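PDB 3LUF: Two-component system response regulator/GGDEF domain protein from Aeromonas salmonicida, which probably makes cyclic di-GMP from two GTP molecules with its GGDEF domain, which is absent from this chain of two tandem receiver domains. Local coordinates for residues F35-E39 / L58-P62; R118-N122 / L243-E247; G184-R189 / R216-Q220; R192-K197 / Q220-D224. One frame throughout, in Å; residues are numbered along the deposited sequence.

Interaction 1 (F35-E39 / L58-P62)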
# COMPACT_ATOMS: atom_id res chain seq x y z
N PHE B 35 23.50 -17.60 17.35
CA PHE B 35 23.90 -18.80 18.09
C PHE B 35 23.08 -19.99 17.66
O PHE B 35 21.96 -19.84 17.17
CB PHE B 35 23.73 -18.58 19.60
CG PHE B 35 24.44 -17.38 20.09
CD1 PHE B 35 25.83 -17.43 20.28
CD2 PHE B 35 23.75 -16.17 20.30
CE1 PHE B 35 26.52 -16.29 20.68
CE2 PHE B 35 24.42 -15.04 20.72
CZ PHE B 35 25.81 -15.09 20.90
N ASP B 36 23.67 -21.17 17.82
CA ASP B 36 22.95 -22.40 17.50
C ASP B 36 22.22 -23.05 18.67
O ASP B 36 21.59 -24.08 18.48
CB ASP B 36 23.87 -23.43 16.79
CG ASP B 36 25.04 -23.89 17.65
OD1 ASP B 36 25.19 -23.47 18.82
OD2 ASP B 36 25.83 -24.72 17.13
N THR B 37 22.29 -22.46 19.88
CA THR B 37 21.57 -22.97 21.03
C THR B 37 21.14 -21.77 21.87
O THR B 37 21.73 -20.68 21.77
CB THR B 37 22.48 -23.82 21.98
OG1 THR B 37 23.57 -23.00 22.42
CG2 THR B 37 23.01 -25.05 21.26
N LEU B 38 20.12 -21.99 22.67
CA LEU B 38 19.65 -20.99 23.61
C LEU B 38 20.77 -20.64 24.60
O LEU B 38 20.95 -19.47 24.92
CB LEU B 38 18.37 -21.47 24.28
CG LEU B 38 17.80 -20.61 25.42
CD1 LEU B 38 17.43 -19.23 24.86
CD2 LEU B 38 16.61 -21.30 26.04
N GLU B 39 21.52 -21.65 25.06
CA GLU B 39 22.68 -21.39 25.94
C GLU B 39 23.69 -20.37 25.39
O GLU B 39 24.24 -19.54 26.14
CB GLU B 39 23.40 -22.71 26.26
CG GLU B 39 24.69 -22.54 27.04
CD GLU B 39 24.46 -22.08 28.49
OE1 GLU B 39 23.32 -22.16 29.02
OE2 GLU B 39 25.47 -21.64 29.10
N LEU B 58 15.16 -26.00 19.00
CA LEU B 58 16.56 -25.79 19.38
C LEU B 58 17.06 -27.00 20.16
O LEU B 58 16.26 -27.70 20.78
CB LEU B 58 16.71 -24.51 20.21
CG LEU B 58 16.56 -23.25 19.35
CD1 LEU B 58 16.38 -22.02 20.30
CD2 LEU B 58 17.72 -23.08 18.35
N PRO B 59 18.38 -27.26 20.14
CA PRO B 59 18.86 -28.47 20.82
C PRO B 59 18.54 -28.46 22.31
O PRO B 59 18.25 -29.50 22.90
CB PRO B 59 20.35 -28.40 20.65
CG PRO B 59 20.59 -27.65 19.41
CD PRO B 59 19.43 -26.63 19.31
N ASP B 60 18.61 -27.29 22.91
CA ASP B 60 18.30 -27.11 24.33
C ASP B 60 16.92 -26.43 24.56
O ASP B 60 16.56 -26.01 25.70
CB ASP B 60 19.45 -26.39 25.04
CG ASP B 60 19.81 -25.06 24.39
OD1 ASP B 60 19.23 -24.72 23.33
OD2 ASP B 60 20.74 -24.37 24.92
N ALA B 61 16.11 -26.42 23.51
CA ALA B 61 14.73 -25.94 23.60
C ALA B 61 13.97 -26.44 22.38
O ALA B 61 13.68 -25.68 21.48
CB ALA B 61 14.67 -24.40 23.75
N PRO B 62 13.68 -27.76 22.35
CA PRO B 62 13.20 -28.40 21.13
C PRO B 62 11.72 -28.20 20.86
O PRO B 62 11.25 -28.60 19.80
CB PRO B 62 13.47 -29.87 21.40
CG PRO B 62 13.39 -29.98 22.88
CD PRO B 62 13.97 -28.75 23.41
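D60 clamps the backbone of L38 and E39 in a loop-to-loop contact of the first receiver domain, where the loop leaving strand 31-35 meets the loop that follows strand 49-55. The evidence for a clamp is that one carboxylate takes two consecutive amides, each on its own oxygen. OD1 of D60 receives L38 N at 2.9 Å with its syn lone pair, while OD2 of D60 receives E39 N at 2.8 Å, again on the syn side but 19° out of the carboxylate plane. The first torsion of D60 (chi1 55°) lodges CG between the backbone N and the carbonyl carbon, which sends the carboxylate across to the other loop. Its base is fixed by the type I turn L58-A61, closed by A61 N to L58 O at 3.0 Å. On one side of the clamp the ring of P59 rests against the other backbone, its CD 3.4 Å from D36 O. T37 crosses D60 at about a right angle, with CB 3.5 Å from D60 OD2 and OG1 hydrogen-bonded to G40 N, three residues ahead. Alongside this polar pair, L38 CD2 lies 4.3 Å from A61 CB, and helix 65-72 adds A66 against L38 and L58. P59 and L58 also touch D12, a magnesium ligand. Two N-H donors sharing one carboxylate would be expected to favour its ionised form and to fix its rotation.

Interaction 2 (R118-N122 / L243-E247)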
# COMPACT_ATOMS: atom_id res chain seq x y z
N ARG B 118 12.75 -2.70 9.14
CA ARG B 118 11.65 -1.88 9.54
C ARG B 118 11.58 -1.73 11.06
O ARG B 118 11.35 -0.63 11.58
CB ARG B 118 10.37 -2.57 9.01
CG ARG B 118 9.14 -1.78 9.00
CD ARG B 118 9.19 -0.63 7.99
NE ARG B 118 9.52 0.61 8.68
CZ ARG B 118 10.10 1.66 8.09
NH1 ARG B 118 10.32 2.76 8.80
NH2 ARG B 118 10.45 1.61 6.79
N LEU B 119 11.74 -2.83 11.81
CA LEU B 119 11.66 -2.72 13.27
C LEU B 119 12.73 -1.80 13.82
O LEU B 119 12.46 -1.01 14.71
CB LEU B 119 11.83 -4.11 13.95
CG LEU B 119 10.64 -5.05 13.70
CD1 LEU B 119 11.01 -6.48 14.22
CD2 LEU B 119 9.33 -4.60 14.33
N TYR B 120 13.92 -1.84 13.24
CA TYR B 120 14.98 -0.91 13.65
C TYR B 120 14.55 0.55 13.40
O TYR B 120 14.65 1.41 14.31
CB TYR B 120 16.32 -1.19 12.94
CG TYR B 120 17.25 -0.06 13.20
CD1 TYR B 120 17.97 0.00 14.39
CD2 TYR B 120 17.30 1.07 12.32
CE1 TYR B 120 18.79 1.09 14.68
CE2 TYR B 120 18.10 2.16 12.64
CZ TYR B 120 18.84 2.15 13.79
OH TYR B 120 19.61 3.22 14.11
N LEU B 121 14.13 0.84 12.18
CA LEU B 121 13.73 2.22 11.83
C LEU B 121 12.56 2.75 12.64
O LEU B 121 12.52 3.95 13.01
CB LEU B 121 13.43 2.32 10.35
CG LEU B 121 14.61 2.17 9.39
CD1 LEU B 121 14.11 2.08 7.95
CD2 LEU B 121 15.69 3.29 9.56
N ASN B 122 11.59 1.88 12.91
CA ASN B 122 10.40 2.29 13.63
C ASN B 122 10.65 2.82 15.04
O ASN B 122 9.83 3.58 15.56
CB ASN B 122 9.43 1.12 13.73
CG ASN B 122 8.76 0.78 12.39
OD1 ASN B 122 8.96 1.46 11.38
ND2 ASN B 122 7.95 -0.27 12.40
N LEU B 243 5.45 4.24 5.66
CA LEU B 243 6.74 4.71 6.25
C LEU B 243 7.88 4.63 5.23
O LEU B 243 8.69 5.55 5.11
CB LEU B 243 7.08 3.99 7.56
CG LEU B 243 6.08 4.14 8.71
CD1 LEU B 243 6.51 3.29 9.89
CD2 LEU B 243 5.89 5.61 9.13
N GLU B 244 7.94 3.54 4.48
CA GLU B 244 8.95 3.43 3.43
C GLU B 244 8.79 4.54 2.38
O GLU B 244 9.76 5.14 1.95
CB GLU B 244 8.87 2.03 2.80
CG GLU B 244 9.59 1.91 1.47
CD GLU B 244 10.96 1.32 1.62
OE1 GLU B 244 11.63 1.15 0.57
OE2 GLU B 244 11.38 1.01 2.77
N ALA B 245 7.55 4.82 1.97
CA ALA B 245 7.31 5.89 0.98
C ALA B 245 7.80 7.22 1.50
O ALA B 245 8.36 8.03 0.73
CB ALA B 245 5.83 5.97 0.61
N LEU B 246 7.58 7.49 2.78
CA LEU B 246 8.10 8.74 3.37
C LEU B 246 9.62 8.83 3.31
O LEU B 246 10.19 9.93 3.19
CB LEU B 246 7.62 8.92 4.82
CG LEU B 246 6.16 9.31 5.02
CD1 LEU B 246 5.84 9.28 6.48
CD2 LEU B 246 5.81 10.71 4.46
N GLU B 247 10.29 7.68 3.39
CA GLU B 247 11.75 7.67 3.43
C GLU B 247 12.36 7.68 2.03
O GLU B 247 13.52 8.09 1.86
CB GLU B 247 12.24 6.39 4.16
CG GLU B 247 11.94 6.45 5.66
CD GLU B 247 11.72 5.09 6.31
OE1 GLU B 247 11.86 4.04 5.64
OE2 GLU B 247 11.41 5.10 7.52
O HOH W 1 10.90 -0.58 4.80
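R118 and E247 form a bidentate salt bridge between two helices that each close a receiver domain of (beta-alpha)5 fold: helix 106-122 of the first and helix 232-248 of the second. The axes of the short segments stay 12.2 Å apart at 72°, so long side chains must span the gap. From CB, the arginine sets off with CG anti to its own N (chi1 -165°), then bends at the next two torsions, which folds the chain back alongside its helix before it reaches across. NE meets the first partner, giving its hydrogen to N122 OD1 one turn later at 2.9 Å. L243 CB stands over one face of the guanidinium, displaced toward the rim. NH1 splits its two hydrogens between N122 OD1 and E247 OE2, the latter at 2.9 Å through the syn lone pair. NH2 completes the end-on pair at E247 OE1, 3.0 Å away. The guanidinium and carboxylate planes lie 19° apart, close to coplanar, and both bonds are nearly straight. N122 is itself steadied by its ND2, bonded to Q147 O, and L243 CD1 packs 3.4 Å from N122 OD1. All five N-H groups of the arginine are thus engaged, the last through a water: R118 NH2 donates to it at 3.0 Å, and this water donates to E244 OE2 at 2.6 Å.

Interaction 3 (G184-R189 / R216-Q220). With DMS (dimethyl sulfoxide), chain I.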
# COMPACT_ATOMS: atom_id res chain seq x y z
N GLY B 184 -13.75 11.56 10.21
CA GLY B 184 -12.38 11.31 9.73
C GLY B 184 -12.03 12.08 8.46
O GLY B 184 -10.90 12.55 8.30
N ILE B 185 -12.96 12.17 7.52
CA ILE B 185 -12.65 12.82 6.26
C ILE B 185 -12.48 14.33 6.48
O ILE B 185 -11.58 14.94 5.88
CB ILE B 185 -13.69 12.48 5.16
CG1 ILE B 185 -13.55 11.02 4.76
CG2 ILE B 185 -13.43 13.31 3.91
CD1 ILE B 185 -14.79 10.43 4.16
N SER B 186 -13.30 14.90 7.35
CA SER B 186 -13.15 16.28 7.75
C SER B 186 -11.80 16.55 8.41
O SER B 186 -11.17 17.57 8.15
CB SER B 186 -14.25 16.69 8.73
OG SER B 186 -15.46 16.75 8.05
N LEU B 187 -11.36 15.64 9.26
CA LEU B 187 -10.05 15.78 9.87
C LEU B 187 -8.98 15.72 8.78
O LEU B 187 -8.03 16.49 8.78
CB LEU B 187 -9.79 14.70 10.94
CG LEU B 187 -8.39 14.67 11.56
CD1 LEU B 187 -8.02 15.97 12.29
CD2 LEU B 187 -8.35 13.48 12.53
N VAL B 188 -9.11 14.78 7.87
CA VAL B 188 -8.11 14.71 6.79
C VAL B 188 -8.08 16.02 5.97
O VAL B 188 -7.01 16.54 5.65
CB VAL B 188 -8.38 13.48 5.91
CG1 VAL B 188 -7.52 13.51 4.70
CG2 VAL B 188 -8.08 12.22 6.75
N ARG B 189 -9.24 16.56 5.63
CA ARG B 189 -9.28 17.86 4.93
C ARG B 189 -8.53 18.96 5.71
O ARG B 189 -7.75 19.70 5.10
CB ARG B 189 -10.73 18.30 4.63
CG ARG B 189 -11.49 17.38 3.67
CD ARG B 189 -12.74 18.10 3.03
NE ARG B 189 -13.59 18.71 4.05
CZ ARG B 189 -14.49 18.05 4.77
NH1 ARG B 189 -14.70 16.73 4.59
NH2 ARG B 189 -15.19 18.71 5.70
N ARG B 216 -13.22 8.47 -0.93
CA ARG B 216 -13.37 9.83 -0.44
C ARG B 216 -12.10 10.25 0.30
O ARG B 216 -11.59 11.35 0.10
CB ARG B 216 -14.58 9.94 0.49
CG ARG B 216 -15.93 10.04 -0.23
CD ARG B 216 -17.10 10.26 0.77
NE ARG B 216 -16.96 11.50 1.55
CZ ARG B 216 -17.61 11.76 2.69
NH1 ARG B 216 -18.44 10.86 3.20
NH2 ARG B 216 -17.41 12.90 3.33
N TYR B 217 -11.58 9.35 1.14
CA TYR B 217 -10.30 9.60 1.80
C TYR B 217 -9.20 9.88 0.80
O TYR B 217 -8.45 10.85 0.95
CB TYR B 217 -9.90 8.39 2.64
CG TYR B 217 -10.35 8.34 4.08
CD1 TYR B 217 -10.07 9.38 4.97
CD2 TYR B 217 -11.00 7.20 4.59
CE1 TYR B 217 -10.46 9.28 6.31
CE2 TYR B 217 -11.36 7.10 5.93
CZ TYR B 217 -11.09 8.11 6.77
OH TYR B 217 -11.45 7.97 8.09
N LEU B 218 -9.06 9.01 -0.20
CA LEU B 218 -8.02 9.15 -1.22
C LEU B 218 -8.11 10.48 -2.00
O LEU B 218 -7.08 11.18 -2.20
CB LEU B 218 -8.00 7.91 -2.14
CG LEU B 218 -7.52 6.63 -1.44
CD1 LEU B 218 -7.79 5.40 -2.36
CD2 LEU B 218 -6.02 6.75 -1.13
N LYS B 219 -9.33 10.82 -2.43
CA LYS B 219 -9.56 12.06 -3.17
C LYS B 219 -9.28 13.29 -2.33
O LYS B 219 -8.92 14.36 -2.87
CB LYS B 219 -11.00 12.12 -3.71
CG LYS B 219 -11.33 11.04 -4.73
CD LYS B 219 -10.67 11.26 -6.07
CE LYS B 219 -11.08 10.15 -7.03
NZ LYS B 219 -9.99 9.86 -7.96
N GLN B 220 -9.43 13.15 -1.01
CA GLN B 220 -9.11 14.23 -0.09
C GLN B 220 -7.65 14.31 0.32
O GLN B 220 -7.29 15.17 1.12
CB GLN B 220 -9.98 14.17 1.16
CG GLN B 220 -11.43 14.51 0.89
CD GLN B 220 -11.64 15.93 0.38
OE1 GLN B 220 -10.89 16.87 0.73
NE2 GLN B 220 -12.64 16.09 -0.46
S DMS I . -18.86 16.32 10.08
O DMS I . -17.09 15.99 10.01
C1 DMS I . -19.60 16.20 8.42
C2 DMS I . -19.70 14.93 10.88
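I185 fits between R216 and Y217, joining helix 184-194 to helix 213-219 in the second receiver domain without a single hydrogen bond across. Its CD1 lies over the centre of the R216 guanidinium, 3.4 Å from CZ of R216. Its CG1 stands over the Y217 ring in a CH-pi contact, 4.0 Å from the centroid and 20° off the normal. V188 approaches that ring differently, CG2 meeting the edge at CE1 of Y217, 3.8 Å away. Farther along, I185 CG2 packs on Q220 CG, and the methylenes of R189 press on the amide, R189 CG lying 3.0 Å from Q220 OE1, which accepts a weak hydrogen bond from H107 of the second subunit. The bend of Q220 at chi2 (-63°) turns its amide toward R189, whose guanidinium plane is almost perpendicular to it.

A second shell sets these groups: Y217 OH is bonded to I205 O, and Y177 packs against I185, R216 and Y217. On the outer side, K219 makes a salt bridge to D99 of the second subunit. I185 packs on the faces of a guanidinium and a phenol ring, whereas R189 contributes methylenes, CG and CD; cohesion probably comes mainly from dispersion and the burial of I185.

Interaction 4 (R192-K197 / Q220-D224)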
# COMPACT_ATOMS: atom_id res chain seq x y z
N ARG B 192 -4.72 18.30 5.52
CA ARG B 192 -4.12 18.51 4.20
C ARG B 192 -4.12 19.97 3.80
O ARG B 192 -3.37 20.35 2.89
CB ARG B 192 -4.84 17.69 3.16
CG ARG B 192 -4.40 16.24 3.10
CD ARG B 192 -3.04 16.06 2.42
NE ARG B 192 -2.61 14.67 2.61
CZ ARG B 192 -1.76 14.26 3.56
NH1 ARG B 192 -1.21 15.13 4.39
NH2 ARG B 192 -1.44 12.97 3.67
N GLU B 193 -4.93 20.80 4.45
CA GLU B 193 -4.80 22.26 4.22
C GLU B 193 -3.46 22.83 4.73
O GLU B 193 -3.03 23.89 4.24
CB GLU B 193 -5.97 23.01 4.87
CG GLU B 193 -7.30 22.73 4.17
CD GLU B 193 -8.35 23.75 4.53
OE1 GLU B 193 -8.60 23.92 5.72
OE2 GLU B 193 -8.95 24.37 3.61
N ARG B 194 -2.82 22.11 5.65
CA ARG B 194 -1.52 22.49 6.24
C ARG B 194 -0.36 21.61 5.78
O ARG B 194 0.76 22.11 5.59
CB ARG B 194 -1.57 22.41 7.77
CG ARG B 194 -2.40 23.39 8.47
CD ARG B 194 -2.22 23.20 9.99
NE ARG B 194 -1.10 23.96 10.55
CZ ARG B 194 -0.72 23.86 11.82
NH1 ARG B 194 -1.31 22.99 12.64
NH2 ARG B 194 0.30 24.59 12.28
N TYR B 195 -0.58 20.29 5.68
CA TYR B 195 0.52 19.33 5.48
C TYR B 195 0.35 18.52 4.22
O TYR B 195 -0.74 17.98 3.98
CB TYR B 195 0.61 18.37 6.68
CG TYR B 195 0.83 19.12 7.99
CD1 TYR B 195 1.96 19.93 8.15
CD2 TYR B 195 -0.12 19.10 9.00
CE1 TYR B 195 2.17 20.68 9.31
CE2 TYR B 195 0.07 19.82 10.20
CZ TYR B 195 1.23 20.62 10.32
OH TYR B 195 1.44 21.34 11.47
N SER B 196 1.42 18.42 3.43
CA SER B 196 1.46 17.59 2.21
C SER B 196 1.57 16.10 2.57
O SER B 196 1.82 15.73 3.73
CB SER B 196 2.66 17.96 1.32
OG SER B 196 3.88 17.48 1.90
N LYS B 197 1.37 15.26 1.56
CA LYS B 197 1.51 13.79 1.73
C LYS B 197 2.91 13.38 2.17
O LYS B 197 3.05 12.32 2.79
CB LYS B 197 1.18 13.07 0.44
CG LYS B 197 -0.29 12.92 0.15
CD LYS B 197 -0.49 12.15 -1.16
CE LYS B 197 -1.95 12.06 -1.53
NZ LYS B 197 -2.16 10.84 -2.36
N GLN B 220 -9.43 13.15 -1.01
CA GLN B 220 -9.11 14.23 -0.09
C GLN B 220 -7.65 14.31 0.32
O GLN B 220 -7.29 15.17 1.12
CB GLN B 220 -9.98 14.17 1.16
CG GLN B 220 -11.43 14.51 0.89
CD GLN B 220 -11.64 15.93 0.38
OE1 GLN B 220 -10.89 16.87 0.73
NE2 GLN B 220 -12.64 16.09 -0.46
N GLY B 221 -6.81 13.41 -0.18
CA GLY B 221 -5.38 13.52 0.09
C GLY B 221 -4.79 12.49 1.06
O GLY B 221 -3.58 12.54 1.36
N ALA B 222 -5.60 11.55 1.53
CA ALA B 222 -5.00 10.46 2.30
C ALA B 222 -4.00 9.70 1.41
O ALA B 222 -4.20 9.56 0.20
CB ALA B 222 -6.07 9.51 2.82
N ASN B 223 -2.90 9.26 2.00
CA ASN B 223 -1.90 8.45 1.25
C ASN B 223 -2.42 7.07 0.92
O ASN B 223 -2.02 6.49 -0.09
CB ASN B 223 -0.61 8.27 2.07
CG ASN B 223 0.05 9.58 2.47
OD1 ASN B 223 -0.54 10.44 3.15
ND2 ASN B 223 1.31 9.73 2.07
N ASP B 224 -3.28 6.54 1.77
CA ASP B 224 -3.65 5.13 1.70
C ASP B 224 -4.95 4.90 2.44
O ASP B 224 -5.49 5.80 3.12
CB ASP B 224 -2.52 4.31 2.38
CG ASP B 224 -2.38 2.90 1.80
OD1 ASP B 224 -3.29 2.41 1.08
OD2 ASP B 224 -1.34 2.27 2.12
O HOH W 2 -4.63 10.43 -2.38
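R192 lies edge-on to the backbone of G221 where the chain leaves helix 213-219 through a Schellman motif and heads for strand 224-228 of the second receiver domain. In the guanidinium plane, R192 NE gives its hydrogen to G221 O at 2.7 Å; seen from the acceptor, the donor sits 50° above the carbonyl plane and uses no lone pair. A weak second bond runs from R192 NH2 to the same oxygen. The chain of R192 is bent at chi2 (-75°), which lays its CG 3.7 Å from Q220 O, a buried carbonyl oxygen with no hydrogen-bond partner in the model. On the far side of the guanidinium, R192 NH1 binds Y195 O at 2.9 Å, within its own segment, while NH2 also bonds to L200 O. Against this flat group N223 comes across at about a right angle, its amide plane turned 70° from the guanidinium. N223 OD1 takes the amide of I202, and N223 ND2 gives an almost straight bond to K197 O at 3.2 Å.

K197 runs the other way past N223. Its CA lies above one face of the R192 guanidinium, toward the rim, and its extended chain passes over G221, with CE of K197 3.4 Å from G221 O. H107 of the second subunit packs on R192 from outside. The lysine finishes at a water that accepts from K197 NZ and donates to A222 O at 2.8 Å.

In the fold
From the N terminus, interaction 1 closes first, a short loop around strand 49-55 of the first receiver domain, complete before the others begin. Interaction 2 then opens on helix 106-122 and closes 121 residues later on helix 232-248, tying the two domains through their last helices. Interactions 3 and 4 are both nested within that span: they open in turn on helix 184-194 and its exit, then end on neighbouring residues, sharing Q220. Together they hold this helix against helix 213-219 and the following loop, beside the second subunit. Interaction 4 also touches interaction 2, where L246 packs on K197, whereas interaction 1 lies about 51 Å from interaction 3, centre to centre.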